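Local coordinates for ssDNA binding protein (Aeropyrum pernix, PDB 4PSN) that binds single-stranded DNA, probably entrapping it in a system of tunnels that runs between the subunits of its assembly, at residues I141-L151 with R163-L174; Y17-F26 with V43-L54. All coordinates share one frame; numbering follows the deposited sequence.

Overall arrangement
Contact 2 comes first along the chain and closes before contact 1 opens. It pairs helix 17-28 with helix 40-61, which pack on the three-stranded antiparallel sheet of strands 6-13, 69-78 and 83-97. Contact 1 joins neighbouring strands of the second antiparallel sheet, in the C-terminal domain, and includes the hairpin of strands 146-155 and 159-166. Their centres are 43 Å apart, on opposite sides of the chain's centre, with helix 100-113 between them in sequence. Both meet the second subunit: Y143 bonds to E56, and T170 more weakly to G48, so helix 40-61 of one copy meets the C-terminal domain of another, consistent with tunnels formed between subunits.

Contact 1: residues I141-L151 with R163-L174; sequences IMYRGSDVGAL and RGAVVEPTPLLL
V148 O takes the V167 N-H at 2.9 Å, the donor tilted 18° from the carbonyl plane, and V166 CA leans on the same oxygen as a CA-H...O contact. A150 and A165 form an antiparallel hydrogen-bonded pair: A150 N reaches A165 O at 3.1 Å and A165 N reaches A150 O at 3.0 Å. A classic beta bulge sets V148 and G149 opposite I141, both amides directed at I141 O, that of G149 weakly. V148 CG1 touches E168 OE1 at 3.4 Å, the side chains crossing at about a right angle, while V148 CG2 lies alongside V166 CG1, pointing the same way. V166 CG1 also lies 3.6 Å from I141 CG2. A water donates to both Y143 O and E168 OE1. Y143, with CG anti to the backbone N (chi1 -173°), presents one ring face to the cis-proline P169, whose CD sits 3.9 Å from the ring centroid in a CH-pi contact. With an alanine here, P169 would probably lose the aromatic face it rests on and E56 of the second subunit its hydroxyl partner. Helix 186-198 covers I141 and L151 through F198, while helix 206-218 packs against A150 through I216 and A165 through V212.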
loop_
_atom_site.group_PDB
_atom_site.type_symbol
_atom_site.label_atom_id
_atom_site.label_comp_id
_atom_site.label_asym_id
_atom_site.label_seq_id
_atom_site.Cartn_x
_atom_site.Cartn_y
_atom_site.Cartn_z
ATOM N N ILE C 141 24.184 14.914 19.124
ATOM C CA ILE C 141 23.089 15.860 19.307
ATOM C C ILE C 141 21.978 15.179 20.095
ATOM O O ILE C 141 21.647 14.031 19.835
ATOM C CB ILE C 141 22.538 16.337 17.962
ATOM C CG1 ILE C 141 23.661 16.939 17.105
ATOM C CG2 ILE C 141 21.456 17.382 18.171
ATOM C CD1 ILE C 141 23.211 17.309 15.689
HETATM N N MSE C 142 21.413 15.897 21.062
HETATM C CA MSE C 142 20.330 15.403 21.884
HETATM C C MSE C 142 19.115 16.308 21.810
HETATM O O MSE C 142 19.236 17.513 21.622
HETATM C CB MSE C 142 20.803 15.413 23.326
HETATM C CG MSE C 142 22.258 15.715 23.391
HETATM SE SE MSE C 142 23.193 14.130 23.897
HETATM C CE MSE C 142 22.821 14.312 25.776
ATOM N N TYR C 143 17.952 15.705 22.000
ATOM C CA TYR C 143 16.689 16.403 22.106
ATOM C C TYR C 143 15.960 15.714 23.268
ATOM O O TYR C 143 15.874 14.484 23.308
ATOM C CB TYR C 143 15.873 16.273 20.806
ATOM C CG TYR C 143 14.642 17.141 20.845
ATOM C CD1 TYR C 143 14.766 18.515 21.011
ATOM C CD2 TYR C 143 13.357 16.594 20.780
ATOM C CE1 TYR C 143 13.663 19.327 21.082
ATOM C CE2 TYR C 143 12.223 17.416 20.848
ATOM C CZ TYR C 143 12.398 18.787 20.995
ATOM O OH TYR C 143 11.335 19.644 21.072
ATOM N N ARG C 144 15.474 16.496 24.228
ATOM C CA ARG C 144 14.820 15.924 25.410
ATOM C C ARG C 144 15.759 14.962 26.161
ATOM O O ARG C 144 15.311 13.969 26.716
ATOM C CB ARG C 144 13.510 15.191 25.015
ATOM C CG ARG C 144 12.544 16.032 24.185
ATOM C CD ARG C 144 11.211 15.321 23.905
ATOM N NE ARG C 144 10.301 15.311 25.059
ATOM C CZ ARG C 144 10.061 14.248 25.825
ATOM N NH1 ARG C 144 9.214 14.348 26.838
ATOM N NH2 ARG C 144 10.663 13.087 25.587
ATOM N N GLY C 145 17.057 15.246 26.164
ATOM C CA GLY C 145 18.023 14.406 26.864
ATOM C C GLY C 145 18.426 13.107 26.166
ATOM O O GLY C 145 19.307 12.392 26.628
ATOM N N SER C 146 17.801 12.803 25.038
ATOM C CA SER C 146 18.043 11.549 24.336
ATOM C C SER C 146 18.907 11.788 23.076
ATOM O O SER C 146 18.798 12.838 22.450
ATOM C CB SER C 146 16.672 10.953 23.965
ATOM O OG SER C 146 16.760 9.585 23.667
ATOM N N ASP C 147 19.753 10.824 22.707
ATOM C CA ASP C 147 20.583 10.927 21.503
ATOM C C ASP C 147 19.719 10.900 20.238
ATOM O O ASP C 147 18.963 9.954 20.022
ATOM C CB ASP C 147 21.605 9.783 21.450
ATOM C CG ASP C 147 22.573 9.800 22.629
ATOM O OD1 ASP C 147 22.687 10.851 23.287
ATOM O OD2 ASP C 147 23.227 8.768 22.898
ATOM N N VAL C 148 19.795 11.934 19.404
ATOM C CA VAL C 148 18.954 11.929 18.194
ATOM C C VAL C 148 19.797 12.193 16.937
ATOM O O VAL C 148 19.285 12.164 15.817
ATOM C CB VAL C 148 17.808 12.978 18.274
ATOM C CG1 VAL C 148 16.798 12.632 19.397
ATOM C CG2 VAL C 148 18.401 14.393 18.453
ATOM N N GLY C 149 21.089 12.429 17.106
ATOM C CA GLY C 149 21.883 12.799 15.941
ATOM C C GLY C 149 23.349 13.059 16.193
ATOM O O GLY C 149 23.882 12.738 17.249
ATOM N N ALA C 150 24.010 13.652 15.205
ATOM C CA ALA C 150 25.432 13.928 15.300
ATOM C C ALA C 150 25.803 15.087 14.403
ATOM O O ALA C 150 25.129 15.361 13.410
ATOM C CB ALA C 150 26.264 12.692 14.917
ATOM N N LEU C 151 26.910 15.729 14.743
ATOM C CA LEU C 151 27.354 16.898 14.031
ATOM C C LEU C 151 28.839 16.711 13.877
ATOM O O LEU C 151 29.477 16.185 14.771
ATOM C CB LEU C 151 27.091 18.098 14.927
ATOM C CG LEU C 151 27.400 19.463 14.373
ATOM C CD1 LEU C 151 26.093 20.109 14.000
ATOM C CD2 LEU C 151 28.109 20.265 15.429
ATOM N N ARG C 163 28.498 20.216 9.503
ATOM C CA ARG C 163 27.373 19.486 8.917
ATOM C C ARG C 163 26.880 18.444 9.902
ATOM O O ARG C 163 27.564 18.139 10.865
ATOM C CB ARG C 163 27.712 18.850 7.553
ATOM C CG ARG C 163 29.009 18.074 7.450
ATOM C CD ARG C 163 30.193 19.037 7.443
ATOM N NE ARG C 163 31.413 18.467 6.885
ATOM C CZ ARG C 163 32.607 18.559 7.465
ATOM N NH1 ARG C 163 33.671 18.021 6.882
ATOM N NH2 ARG C 163 32.739 19.187 8.632
ATOM N N GLY C 164 25.695 17.910 9.680
ATOM C CA GLY C 164 25.169 16.962 10.641
ATOM C C GLY C 164 23.752 16.595 10.319
ATOM O O GLY C 164 23.238 16.972 9.272
ATOM N N ALA C 165 23.117 15.857 11.228
ATOM C CA ALA C 165 21.787 15.347 10.979
ATOM C C ALA C 165 21.146 14.980 12.312
ATOM O O ALA C 165 21.857 14.604 13.234
ATOM C CB ALA C 165 21.884 14.096 10.094
ATOM N N VAL C 166 19.814 15.085 12.396
ATOM C CA VAL C 166 19.057 14.526 13.526
ATOM C C VAL C 166 17.855 13.766 12.976
ATOM O O VAL C 166 17.386 14.028 11.861
ATOM C CB VAL C 166 18.567 15.623 14.514
ATOM C CG1 VAL C 166 19.760 16.390 15.138
ATOM C CG2 VAL C 166 17.641 16.584 13.817
ATOM N N VAL C 167 17.350 12.817 13.749
ATOM C CA VAL C 167 16.197 12.037 13.321
ATOM C C VAL C 167 14.929 12.452 14.068
ATOM O O VAL C 167 13.820 12.163 13.624
ATOM C CB VAL C 167 16.429 10.528 13.518
ATOM C CG1 VAL C 167 17.642 10.082 12.735
ATOM C CG2 VAL C 167 16.583 10.204 15.008
ATOM N N GLU C 168 15.100 13.131 15.200
ATOM C CA GLU C 168 13.962 13.607 15.995
ATOM C C GLU C 168 14.265 15.034 16.394
ATOM O O GLU C 168 15.430 15.378 16.563
ATOM C CB GLU C 168 13.800 12.777 17.276
ATOM C CG GLU C 168 13.357 11.331 17.047
ATOM C CD GLU C 168 13.471 10.484 18.317
ATOM O OE1 GLU C 168 13.750 11.052 19.405
ATOM O OE2 GLU C 168 13.287 9.253 18.230
ATOM N N PRO C 169 13.226 15.866 16.596
ATOM C CA PRO C 169 11.809 15.510 16.553
ATOM C C PRO C 169 11.265 15.416 15.127
ATOM O O PRO C 169 10.103 15.097 14.956
ATOM C CB PRO C 169 11.129 16.663 17.304
ATOM C CG PRO C 169 12.060 17.851 17.084
ATOM C CD PRO C 169 13.440 17.248 17.075
ATOM N N THR C 170 12.098 15.706 14.137
ATOM C CA THR C 170 11.756 15.502 12.740
ATOM C C THR C 170 13.092 15.334 12.014
ATOM O O THR C 170 14.094 15.891 12.447
ATOM C CB THR C 170 10.945 16.690 12.173
ATOM O OG1 THR C 170 10.380 16.327 10.908
ATOM C CG2 THR C 170 11.821 17.946 12.025
ATOM N N PRO C 171 13.132 14.510 10.960
ATOM C CA PRO C 171 14.442 14.258 10.342
ATOM C C PRO C 171 14.988 15.481 9.590
ATOM O O PRO C 171 14.331 16.009 8.681
ATOM C CB PRO C 171 14.166 13.089 9.385
ATOM C CG PRO C 171 12.901 12.431 9.930
ATOM C CD PRO C 171 12.086 13.616 10.429
ATOM N N LEU C 172 16.190 15.906 9.977
ATOM C CA LEU C 172 16.816 17.123 9.448
ATOM C C LEU C 172 18.269 16.905 9.084
ATOM O O LEU C 172 19.017 16.250 9.807
ATOM C CB LEU C 172 16.762 18.256 10.470
ATOM C CG LEU C 172 15.377 18.737 10.884
ATOM C CD1 LEU C 172 15.503 19.662 12.083
ATOM C CD2 LEU C 172 14.709 19.451 9.713
ATOM N N LEU C 173 18.663 17.460 7.944
ATOM C CA LEU C 173 20.031 17.378 7.485
ATOM C C LEU C 173 20.633 18.774 7.388
ATOM O O LEU C 173 20.128 19.628 6.666
ATOM C CB LEU C 173 20.089 16.684 6.125
ATOM C CG LEU C 173 20.743 15.306 6.111
ATOM C CD1 LEU C 173 20.127 14.415 7.158
ATOM C CD2 LEU C 173 20.623 14.676 4.726
ATOM N N LEU C 174 21.697 19.009 8.142
ATOM C CA LEU C 174 22.426 20.263 8.039
ATOM C C LEU C 174 23.527 20.065 7.000
ATOM O O LEU C 174 24.460 19.295 7.224
ATOM C CB LEU C 174 23.023 20.643 9.397
ATOM C CG LEU C 174 23.869 21.914 9.454
ATOM C CD1 LEU C 174 22.992 23.145 9.294
ATOM C CD2 LEU C 174 24.657 21.970 10.766
HETATM O O HOH W 1 14.030 12.829 21.761
#

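Contact 2: residues Y17-F26 with V43-L54; sequences YADKVRRVLF and VAMAAGNLNRVL
Y17, V21 and L25 face L54, L50, A47 and V43 across an antiparallel helix pair, whose axes approach to 9.2 Å at 148° and which packs on the N-terminal sheet through L7, Y76 and F85. Among apolar contacts, V21 CG2 and L54 CD1 meet tip to tip at 4.0 Å, V21 CG1 touches L50 CD2, and L25 CD2 lies against the methyls of A46 and A47. The small A47 lets the backbones draw close, its CB 4.0 Å from R22 CA. In a CH-pi contact, V43 CG1, anti to the backbone N (chi1 -180°), stands over the centre of the F26 ring, 3.6 Å from its centroid. R22 stretches from CG to NE, and one guanidinium face has F26 CE2 over its centre; NE donates to a water, which in turn donates to A44 O, and NH2 bonds to N203 O of the second subunit. N51 ND2 donates to A18 O at 3.0 Å, side-on (C=O...donor angle 109°) and bent, from the opposite face of the carbonyl plane to R22 N, so the oxygen has two donors. N51 OD1, buried with no polar partner in the model, lies 3.3 Å from V21 CB.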
loop_
_atom_site.group_PDB
_atom_site.type_symbol
_atom_site.label_atom_id
_atom_site.label_comp_id
_atom_site.label_asym_id
_atom_site.label_seq_id
_atom_site.Cartn_x
_atom_site.Cartn_y
_atom_site.Cartn_z
ATOM N N TYR C 17 -8.679 -8.766 9.572
ATOM C CA TYR C 17 -7.538 -9.659 9.391
ATOM C C TYR C 17 -7.835 -10.767 8.373
ATOM O O TYR C 17 -6.962 -11.117 7.584
ATOM C CB TYR C 17 -7.053 -10.268 10.727
ATOM C CG TYR C 17 -7.867 -11.470 11.160
ATOM C CD1 TYR C 17 -7.620 -12.732 10.620
ATOM C CD2 TYR C 17 -8.890 -11.345 12.098
ATOM C CE1 TYR C 17 -8.374 -13.821 10.985
ATOM C CE2 TYR C 17 -9.648 -12.435 12.472
ATOM C CZ TYR C 17 -9.382 -13.668 11.915
ATOM O OH TYR C 17 -10.118 -14.763 12.286
ATOM N N ALA C 18 -9.054 -11.319 8.376
ATOM C CA ALA C 18 -9.319 -12.481 7.527
ATOM C C ALA C 18 -9.167 -12.142 6.040
ATOM O O ALA C 18 -8.549 -12.893 5.273
ATOM C CB ALA C 18 -10.696 -13.098 7.813
ATOM N N ASP C 19 -9.724 -11.007 5.637
ATOM C CA ASP C 19 -9.639 -10.607 4.246
ATOM C C ASP C 19 -8.233 -10.160 3.853
ATOM O O ASP C 19 -7.840 -10.327 2.711
ATOM C CB ASP C 19 -10.693 -9.545 3.911
ATOM C CG ASP C 19 -12.100 -10.145 3.790
ATOM O OD1 ASP C 19 -12.211 -11.394 3.800
ATOM O OD2 ASP C 19 -13.079 -9.375 3.699
ATOM N N LYS C 20 -7.469 -9.615 4.800
ATOM C CA LYS C 20 -6.080 -9.266 4.514
ATOM C C LYS C 20 -5.295 -10.546 4.268
ATOM O O LYS C 20 -4.529 -10.656 3.307
ATOM C CB LYS C 20 -5.472 -8.473 5.679
ATOM C CG LYS C 20 -4.091 -7.884 5.394
ATOM C CD LYS C 20 -4.085 -7.099 4.086
ATOM C CE LYS C 20 -3.042 -5.991 4.056
ATOM N NZ LYS C 20 -3.625 -4.698 4.540
ATOM N N VAL C 21 -5.497 -11.522 5.145
ATOM C CA VAL C 21 -4.847 -12.815 5.017
ATOM C C VAL C 21 -5.163 -13.449 3.659
ATOM O O VAL C 21 -4.269 -13.888 2.951
ATOM C CB VAL C 21 -5.260 -13.763 6.171
ATOM C CG1 VAL C 21 -4.914 -15.201 5.834
ATOM C CG2 VAL C 21 -4.567 -13.338 7.470
ATOM N N ARG C 22 -6.440 -13.479 3.302
ATOM C CA ARG C 22 -6.876 -14.071 2.038
ATOM C C ARG C 22 -6.290 -13.305 0.852
ATOM O O ARG C 22 -5.782 -13.896 -0.085
ATOM C CB ARG C 22 -8.406 -14.059 1.961
ATOM C CG ARG C 22 -9.008 -14.762 0.729
ATOM C CD ARG C 22 -10.543 -14.698 0.747
ATOM N NE ARG C 22 -11.146 -15.810 0.003
ATOM C CZ ARG C 22 -11.454 -15.752 -1.284
ATOM N NH1 ARG C 22 -11.215 -14.640 -1.967
ATOM N NH2 ARG C 22 -11.988 -16.799 -1.890
ATOM N N ARG C 23 -6.349 -11.983 0.890
ATOM C CA ARG C 23 -5.860 -11.207 -0.247
ATOM C C ARG C 23 -4.354 -11.331 -0.477
ATOM O O ARG C 23 -3.902 -11.432 -1.621
ATOM C CB ARG C 23 -6.278 -9.740 -0.122
ATOM C CG ARG C 23 -7.766 -9.560 -0.378
ATOM C CD ARG C 23 -8.227 -8.140 -0.113
ATOM N NE ARG C 23 -9.678 -8.025 -0.233
ATOM C CZ ARG C 23 -10.386 -6.994 0.218
ATOM N NH1 ARG C 23 -9.774 -5.986 0.823
ATOM N NH2 ARG C 23 -11.702 -6.973 0.070
ATOM N N VAL C 24 -3.584 -11.320 0.609
ATOM C CA VAL C 24 -2.141 -11.465 0.517
ATOM C C VAL C 24 -1.757 -12.859 -0.011
ATOM O O VAL C 24 -0.844 -12.996 -0.830
ATOM C CB VAL C 24 -1.463 -11.189 1.880
ATOM C CG1 VAL C 24 0.019 -11.563 1.841
ATOM C CG2 VAL C 24 -1.655 -9.718 2.297
ATOM N N LEU C 25 -2.451 -13.896 0.451
ATOM C CA LEU C 25 -2.123 -15.254 0.014
ATOM C C LEU C 25 -2.398 -15.409 -1.479
ATOM O O LEU C 25 -1.612 -16.013 -2.210
ATOM C CB LEU C 25 -2.914 -16.295 0.793
ATOM C CG LEU C 25 -2.459 -17.728 0.526
ATOM C CD1 LEU C 25 -1.004 -17.882 0.962
ATOM C CD2 LEU C 25 -3.339 -18.724 1.271
ATOM N N PHE C 26 -3.519 -14.859 -1.927
ATOM C CA PHE C 26 -3.839 -14.901 -3.341
ATOM C C PHE C 26 -2.811 -14.135 -4.174
ATOM O O PHE C 26 -2.420 -14.592 -5.239
ATOM C CB PHE C 26 -5.254 -14.387 -3.601
ATOM C CG PHE C 26 -6.296 -15.474 -3.633
ATOM C CD1 PHE C 26 -6.453 -16.270 -4.766
ATOM C CD2 PHE C 26 -7.124 -15.697 -2.537
ATOM C CE1 PHE C 26 -7.405 -17.277 -4.800
ATOM C CE2 PHE C 26 -8.082 -16.694 -2.564
ATOM C CZ PHE C 26 -8.222 -17.493 -3.705
ATOM N N VAL C 43 -6.010 -22.421 -2.820
ATOM C CA VAL C 43 -5.636 -21.198 -2.132
ATOM C C VAL C 43 -6.752 -20.694 -1.210
ATOM O O VAL C 43 -6.482 -20.287 -0.084
ATOM C CB VAL C 43 -5.229 -20.092 -3.138
ATOM C CG1 VAL C 43 -4.823 -18.806 -2.405
ATOM C CG2 VAL C 43 -4.090 -20.592 -4.053
ATOM N N ALA C 44 -7.999 -20.723 -1.686
ATOM C CA ALA C 44 -9.134 -20.251 -0.894
ATOM C C ALA C 44 -9.269 -21.068 0.387
ATOM O O ALA C 44 -9.558 -20.525 1.454
ATOM C CB ALA C 44 -10.434 -20.306 -1.704
HETATM N N MSE C 45 -9.035 -22.372 0.285
HETATM C CA MSE C 45 -9.173 -23.255 1.440
HETATM C C MSE C 45 -8.034 -23.092 2.415
HETATM O O MSE C 45 -8.232 -23.119 3.634
HETATM C CB MSE C 45 -9.247 -24.708 1.005
HETATM C CG MSE C 45 -10.561 -25.084 0.349
HETATM SE SE MSE C 45 -10.445 -26.932 -0.284
HETATM C CE MSE C 45 -9.303 -27.643 1.137
ATOM N N ALA C 46 -6.831 -22.954 1.876
ATOM C CA ALA C 46 -5.666 -22.681 2.713
ATOM C C ALA C 46 -5.887 -21.418 3.542
ATOM O O ALA C 46 -5.668 -21.404 4.756
ATOM C CB ALA C 46 -4.403 -22.558 1.851
ATOM N N ALA C 47 -6.327 -20.353 2.888
ATOM C CA ALA C 47 -6.544 -19.089 3.582
ATOM C C ALA C 47 -7.693 -19.204 4.582
ATOM O O ALA C 47 -7.618 -18.674 5.697
ATOM C CB ALA C 47 -6.825 -17.982 2.592
ATOM N N GLY C 48 -8.762 -19.888 4.180
ATOM C CA GLY C 48 -9.904 -20.084 5.061
ATOM C C GLY C 48 -9.576 -20.886 6.310
ATOM O O GLY C 48 -9.992 -20.528 7.420
ATOM N N ASN C 49 -8.848 -21.985 6.137
ATOM C CA ASN C 49 -8.343 -22.760 7.271
ATOM C C ASN C 49 -7.443 -21.948 8.197
ATOM O O ASN C 49 -7.561 -22.030 9.423
ATOM C CB ASN C 49 -7.552 -23.980 6.780
ATOM C CG ASN C 49 -8.435 -25.025 6.122
ATOM O OD1 ASN C 49 -9.652 -25.041 6.328
ATOM N ND2 ASN C 49 -7.827 -25.906 5.327
ATOM N N LEU C 50 -6.513 -21.188 7.623
ATOM C CA LEU C 50 -5.667 -20.350 8.456
ATOM C C LEU C 50 -6.554 -19.367 9.212
ATOM O O LEU C 50 -6.385 -19.165 10.408
ATOM C CB LEU C 50 -4.622 -19.606 7.620
ATOM C CG LEU C 50 -3.661 -18.687 8.382
ATOM C CD1 LEU C 50 -2.948 -19.454 9.482
ATOM C CD2 LEU C 50 -2.644 -18.026 7.412
ATOM N N ASN C 51 -7.514 -18.764 8.517
ATOM C CA ASN C 51 -8.364 -17.769 9.153
ATOM C C ASN C 51 -9.158 -18.370 10.304
ATOM O O ASN C 51 -9.377 -17.718 11.324
ATOM C CB ASN C 51 -9.277 -17.099 8.133
ATOM C CG ASN C 51 -8.557 -16.009 7.355
ATOM O OD1 ASN C 51 -7.602 -15.421 7.862
ATOM N ND2 ASN C 51 -8.999 -15.742 6.130
ATOM N N ARG C 52 -9.561 -19.627 10.140
ATOM C CA ARG C 52 -10.352 -20.310 11.165
ATOM C C ARG C 52 -9.533 -20.422 12.439
ATOM O O ARG C 52 -10.014 -20.136 13.546
ATOM C CB ARG C 52 -10.776 -21.694 10.664
ATOM C CG ARG C 52 -11.759 -22.430 11.566
ATOM C CD ARG C 52 -11.064 -23.246 12.621
ATOM N NE ARG C 52 -12.031 -23.979 13.441
ATOM C CZ ARG C 52 -12.647 -23.468 14.504
ATOM N NH1 ARG C 52 -13.517 -24.206 15.190
ATOM N NH2 ARG C 52 -12.387 -22.218 14.886
ATOM N N VAL C 53 -8.280 -20.827 12.274
ATOM C CA VAL C 53 -7.360 -20.956 13.391
ATOM C C VAL C 53 -7.056 -19.611 14.040
ATOM O O VAL C 53 -7.031 -19.491 15.270
ATOM C CB VAL C 53 -6.060 -21.598 12.915
ATOM C CG1 VAL C 53 -4.948 -21.350 13.905
ATOM C CG2 VAL C 53 -6.287 -23.090 12.674
ATOM N N LEU C 54 -6.826 -18.597 13.210
ATOM C CA LEU C 54 -6.536 -17.263 13.706
ATOM C C LEU C 54 -7.720 -16.710 14.477
ATOM O O LEU C 54 -7.554 -15.954 15.435
ATOM C CB LEU C 54 -6.174 -16.329 12.550
ATOM C CG LEU C 54 -4.815 -16.640 11.913
ATOM C CD1 LEU C 54 -4.569 -15.729 10.714
ATOM C CD2 LEU C 54 -3.698 -16.482 12.947
HETATM O O HOH W 2 -10.282 -18.017 1.803
#